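Local coordinates for protein Tas1 (Pseudomonas aeruginosa, PDB 6OX6) that is a type VI secretion toxin that pyrophosphorylates adenosine nucleotides to make (p)ppApp, depleting ADP and ATP in competing bacterial cells, at residues Val252-Asp264 / Asp300-Ile312. Residues are numbered along the deposited sequence; the frame is centred on the assembly and turned at random.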
loop_
_atom_site.group_PDB
_atom_site.type_symbol
_atom_site.label_atom_id
_atom_site.label_comp_id
_atom_site.label_asym_id
_atom_site.label_seq_id
_atom_site.Cartn_x
_atom_site.Cartn_y
_atom_site.Cartn_z
ATOM N N VAL A 252 -2.505 21.561 3.146
ATOM C CA VAL A 252 -1.692 20.396 2.809
ATOM C C VAL A 252 -1.599 20.230 1.298
ATOM O O VAL A 252 -0.508 20.029 0.747
ATOM C CB VAL A 252 -2.247 19.128 3.479
ATOM C CG1 VAL A 252 -1.578 17.901 2.872
ATOM C CG2 VAL A 252 -2.000 19.164 4.981
ATOM N N TYR A 253 -2.735 20.336 0.601
ATOM C CA TYR A 253 -2.766 20.069 -0.839
ATOM C C TYR A 253 -1.779 20.938 -1.617
ATOM O O TYR A 253 -1.211 20.476 -2.617
ATOM C CB TYR A 253 -4.181 20.270 -1.375
ATOM C CG TYR A 253 -4.467 19.571 -2.698
ATOM C CD1 TYR A 253 -4.340 20.253 -3.900
ATOM C CD2 TYR A 253 -4.878 18.227 -2.740
ATOM C CE1 TYR A 253 -4.601 19.637 -5.112
ATOM C CE2 TYR A 253 -5.142 17.597 -3.946
ATOM C CZ TYR A 253 -5.006 18.313 -5.138
ATOM O OH TYR A 253 -5.266 17.713 -6.356
ATOM N N GLY A 254 -1.531 22.178 -1.162
ATOM C CA GLY A 254 -0.684 23.089 -1.914
ATOM C C GLY A 254 0.794 22.760 -1.868
ATOM O O GLY A 254 1.562 23.260 -2.705
ATOM N N LYS A 255 1.217 21.928 -0.911
ATOM C CA LYS A 255 2.605 21.493 -0.924
ATOM C C LYS A 255 2.840 20.317 -1.861
ATOM O O LYS A 255 3.995 19.913 -2.051
ATOM C CB LYS A 255 3.080 21.138 0.495
ATOM C CG LYS A 255 2.945 22.279 1.524
ATOM C CD LYS A 255 1.915 21.963 2.605
ATOM C CE LYS A 255 2.090 22.842 3.845
ATOM N NZ LYS A 255 2.503 24.209 3.465
ATOM N N ALA A 256 1.790 19.773 -2.463
ATOM C CA ALA A 256 1.920 18.523 -3.214
ATOM C C ALA A 256 2.764 18.697 -4.478
ATOM O O ALA A 256 3.617 17.839 -4.755
ATOM C CB ALA A 256 0.532 17.957 -3.529
ATOM N N PRO A 257 2.596 19.787 -5.259
ATOM C CA PRO A 257 3.534 20.018 -6.376
ATOM C C PRO A 257 5.000 20.060 -5.960
ATOM O O PRO A 257 5.847 19.471 -6.644
ATOM C CB PRO A 257 3.061 21.363 -6.947
ATOM C CG PRO A 257 1.611 21.396 -6.662
ATOM C CD PRO A 257 1.457 20.728 -5.315
ATOM N N ALA A 258 5.331 20.732 -4.856
ATOM C CA ALA A 258 6.724 20.753 -4.421
ATOM C C ALA A 258 7.171 19.383 -3.917
ATOM O O ALA A 258 8.332 18.995 -4.102
ATOM C CB ALA A 258 6.926 21.800 -3.328
ATOM N N ALA A 259 6.281 18.645 -3.247
ATOM C CA ALA A 259 6.664 17.296 -2.833
ATOM C C ALA A 259 6.879 16.409 -4.052
ATOM O O ALA A 259 7.840 15.628 -4.102
ATOM C CB ALA A 259 5.614 16.712 -1.896
ATOM N N LYS A 260 6.042 16.584 -5.081
ATOM C CA LYS A 260 6.201 15.807 -6.305
ATOM C C LYS A 260 7.572 16.042 -6.920
ATOM O O LYS A 260 8.326 15.095 -7.176
ATOM C CB LYS A 260 5.093 16.155 -7.296
ATOM C CG LYS A 260 5.137 15.324 -8.569
ATOM C CD LYS A 260 4.474 16.047 -9.717
ATOM C CE LYS A 260 4.248 15.127 -10.900
ATOM N NZ LYS A 260 5.464 14.369 -11.329
ATOM N N ALA A 261 7.931 17.317 -7.129
ATOM C CA ALA A 261 9.238 17.634 -7.688
ATOM C C ALA A 261 10.341 16.990 -6.871
ATOM O O ALA A 261 11.285 16.415 -7.424
ATOM C CB ALA A 261 9.436 19.156 -7.747
ATOM N N GLU A 262 10.222 17.047 -5.546
ATOM C CA GLU A 262 11.251 16.474 -4.693
ATOM C C GLU A 262 11.339 14.956 -4.853
ATOM O O GLU A 262 12.427 14.412 -5.077
ATOM C CB GLU A 262 10.977 16.863 -3.245
ATOM C CG GLU A 262 12.115 16.575 -2.309
ATOM C CD GLU A 262 11.939 17.275 -0.973
ATOM O OE1 GLU A 262 11.151 18.253 -0.902
ATOM O OE2 GLU A 262 12.575 16.829 0.002
ATOM N N ILE A 263 10.210 14.243 -4.739
ATOM C CA ILE A 263 10.324 12.790 -4.845
ATOM C C ILE A 263 10.654 12.376 -6.279
ATOM O O ILE A 263 11.350 11.370 -6.496
ATOM C CB ILE A 263 9.066 12.060 -4.317
ATOM C CG1 ILE A 263 7.784 12.484 -5.058
ATOM C CG2 ILE A 263 8.933 12.222 -2.776
ATOM C CD1 ILE A 263 6.585 11.568 -4.704
ATOM N N ASP A 264 10.186 13.140 -7.279
ATOM C CA ASP A 264 10.538 12.825 -8.666
ATOM C C ASP A 264 12.025 13.026 -8.937
ATOM O O ASP A 264 12.621 12.266 -9.710
ATOM C CB ASP A 264 9.716 13.664 -9.642
ATOM C CG ASP A 264 8.298 13.135 -9.836
ATOM O OD1 ASP A 264 7.939 12.082 -9.244
ATOM O OD2 ASP A 264 7.541 13.781 -10.606
ATOM N N ASP A 300 -8.189 13.703 8.822
ATOM C CA ASP A 300 -6.932 14.399 9.048
ATOM C C ASP A 300 -6.145 14.413 7.754
ATOM O O ASP A 300 -5.647 13.359 7.336
ATOM C CB ASP A 300 -6.117 13.745 10.164
ATOM C CG ASP A 300 -4.763 14.438 10.389
ATOM O OD1 ASP A 300 -3.939 13.958 11.199
ATOM O OD2 ASP A 300 -4.509 15.472 9.741
ATOM N N PRO A 301 -5.954 15.574 7.119
ATOM C CA PRO A 301 -5.199 15.622 5.861
ATOM C C PRO A 301 -3.705 15.494 6.057
ATOM O O PRO A 301 -2.980 15.260 5.081
ATOM C CB PRO A 301 -5.540 17.016 5.319
ATOM C CG PRO A 301 -5.574 17.843 6.569
ATOM C CD PRO A 301 -6.199 16.936 7.644
ATOM N N THR A 302 -3.197 15.650 7.274
ATOM C CA THR A 302 -1.756 15.493 7.400
ATOM C C THR A 302 -1.334 14.031 7.404
ATOM O O THR A 302 -0.125 13.753 7.387
ATOM C CB THR A 302 -1.243 16.195 8.655
ATOM O OG1 THR A 302 -1.691 15.484 9.822
ATOM C CG2 THR A 302 -1.748 17.634 8.702
ATOM N N LYS A 303 -2.296 13.097 7.411
ATOM C CA LYS A 303 -1.998 11.669 7.444
ATOM C C LYS A 303 -1.892 11.039 6.065
ATOM O O LYS A 303 -1.424 9.896 5.963
ATOM C CB LYS A 303 -3.072 10.921 8.244
ATOM C CG LYS A 303 -2.996 11.154 9.737
ATOM C CD LYS A 303 -3.849 10.183 10.522
ATOM C CE LYS A 303 -3.637 10.397 12.040
ATOM N NZ LYS A 303 -4.353 11.636 12.523
ATOM N N ILE A 304 -2.332 11.727 4.997
ATOM C CA ILE A 304 -2.305 11.108 3.675
ATOM C C ILE A 304 -0.895 11.192 3.108
ATOM O O ILE A 304 -0.221 12.227 3.207
ATOM C CB ILE A 304 -3.334 11.762 2.733
ATOM C CG1 ILE A 304 -3.331 11.049 1.381
ATOM C CG2 ILE A 304 -3.046 13.247 2.545
ATOM C CD1 ILE A 304 -4.534 11.430 0.490
ATOM N N LYS A 305 -0.441 10.102 2.489
ATOM C CA LYS A 305 0.962 9.967 2.129
ATOM C C LYS A 305 1.213 9.837 0.629
ATOM O O LYS A 305 2.381 9.798 0.215
ATOM C CB LYS A 305 1.565 8.766 2.871
ATOM C CG LYS A 305 1.272 8.814 4.380
ATOM C CD LYS A 305 1.918 7.658 5.150
ATOM C CE LYS A 305 1.625 7.747 6.660
ATOM N NZ LYS A 305 0.148 7.668 6.969
ATOM N N ASP A 306 0.171 9.792 -0.200
ATOM C CA ASP A 306 0.358 9.558 -1.627
ATOM C C ASP A 306 -0.238 10.677 -2.468
ATOM O O ASP A 306 -0.599 10.462 -3.626
ATOM C CB ASP A 306 -0.224 8.207 -2.045
ATOM C CG ASP A 306 -1.756 8.167 -1.972
ATOM O OD1 ASP A 306 -2.354 8.952 -1.185
ATOM O OD2 ASP A 306 -2.362 7.324 -2.690
ATOM N N LEU A 307 -0.338 11.883 -1.909
ATOM C CA LEU A 307 -0.683 13.028 -2.745
ATOM C C LEU A 307 0.298 13.155 -3.908
ATOM O O LEU A 307 -0.105 13.307 -5.069
ATOM C CB LEU A 307 -0.723 14.303 -1.895
ATOM C CG LEU A 307 -1.958 14.370 -0.989
ATOM C CD1 LEU A 307 -1.896 15.605 -0.112
ATOM C CD2 LEU A 307 -3.246 14.363 -1.830
ATOM N N ALA A 308 1.585 13.061 -3.613
ATOM C CA ALA A 308 2.635 12.937 -4.608
ATOM C C ALA A 308 3.132 11.503 -4.594
ATOM O O ALA A 308 3.340 10.916 -3.519
ATOM C CB ALA A 308 3.793 13.898 -4.304
ATOM N N ARG A 309 3.333 10.933 -5.780
ATOM C CA ARG A 309 3.764 9.546 -5.807
ATOM C C ARG A 309 4.439 9.241 -7.129
ATOM O O ARG A 309 4.168 9.888 -8.140
ATOM C CB ARG A 309 2.580 8.606 -5.574
ATOM C CG ARG A 309 1.515 8.683 -6.635
ATOM C CD ARG A 309 0.586 7.489 -6.499
ATOM N NE ARG A 309 -0.327 7.410 -7.629
ATOM C CZ ARG A 309 -0.007 6.882 -8.809
ATOM N NH1 ARG A 309 1.203 6.354 -9.003
ATOM N NH2 ARG A 309 -0.900 6.877 -9.789
ATOM N N ASN A 310 5.317 8.240 -7.121
ATOM C CA ASN A 310 5.814 7.700 -8.376
ATOM C C ASN A 310 6.236 6.252 -8.162
ATOM O O ASN A 310 6.116 5.697 -7.067
ATOM C CB ASN A 310 6.952 8.545 -8.962
ATOM C CG ASN A 310 8.090 8.741 -8.001
ATOM O OD1 ASN A 310 8.638 7.772 -7.465
ATOM N ND2 ASN A 310 8.516 9.996 -7.836
ATOM N N THR A 311 6.683 5.630 -9.233
ATOM C CA THR A 311 7.106 4.240 -9.227
ATOM C C THR A 311 8.480 4.154 -9.870
ATOM O O THR A 311 8.712 4.741 -10.936
ATOM C CB THR A 311 6.108 3.330 -10.004
ATOM O OG1 THR A 311 4.778 3.498 -9.492
ATOM C CG2 THR A 311 6.491 1.869 -9.874
ATOM N N ILE A 312 9.380 3.406 -9.241
ATOM C CA ILE A 312 10.673 3.102 -9.829
ATOM C C ILE A 312 10.645 1.664 -10.331
ATOM O O ILE A 312 10.356 0.728 -9.575
ATOM C CB ILE A 312 11.810 3.326 -8.830
ATOM C CG1 ILE A 312 11.823 4.788 -8.368
ATOM C CG2 ILE A 312 13.121 2.919 -9.445
ATOM C CD1 ILE A 312 12.837 5.084 -7.264
#
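Helix-on-sheet packing in this toxin joins helix 256-264 to strand 308-312 through Ala308, whose methyl group settles against the helix backbone. The segment axes run nearly parallel, 24° apart, and approach to 7.5 Å. Small side chains permit this closeness: Ala308 CB lies 3.6 Å from Lys260 N, with Ala259 CB and Lys260 CB also in contact with it. One turn on, Ile263 presses its CD1 against the Ala308-Arg309 peptide, 3.5 Å from Ala308 C.

Beyond it the contact turns polar. The amide of Asn310 gives one N-H to Asp264, with ND2 2.6 Å from OD1 and an N-H...O angle of 155°. The carboxylate oxygen lies close to the amide plane and is approached almost end-on, while the two flat groups are moderately tilted against each other. With CG placed between its backbone N and carbonyl carbon (chi1 55°), Asn310 also brings ND2 to Ile263 O in a weaker bond of 3.4 Å. Two acceptors on the helix thus hold this buried amide nitrogen.

At the other end, Val252 and Leu307 cross at about a right angle, CG1 to CD1 3.8 Å. Val252 turns CG1 anti to its backbone N, which also sets that methyl against Pro301 O; its CG2 meets Thr302 CG2.

Helix 286-296 packs against this end, Ala289 touching Leu307 and Ile293 touching Pro301. Strand 308-313 runs between antiparallel strand 277-280 and parallel strand 359-365, whose Ile362 touches both Ile263 and Asn310.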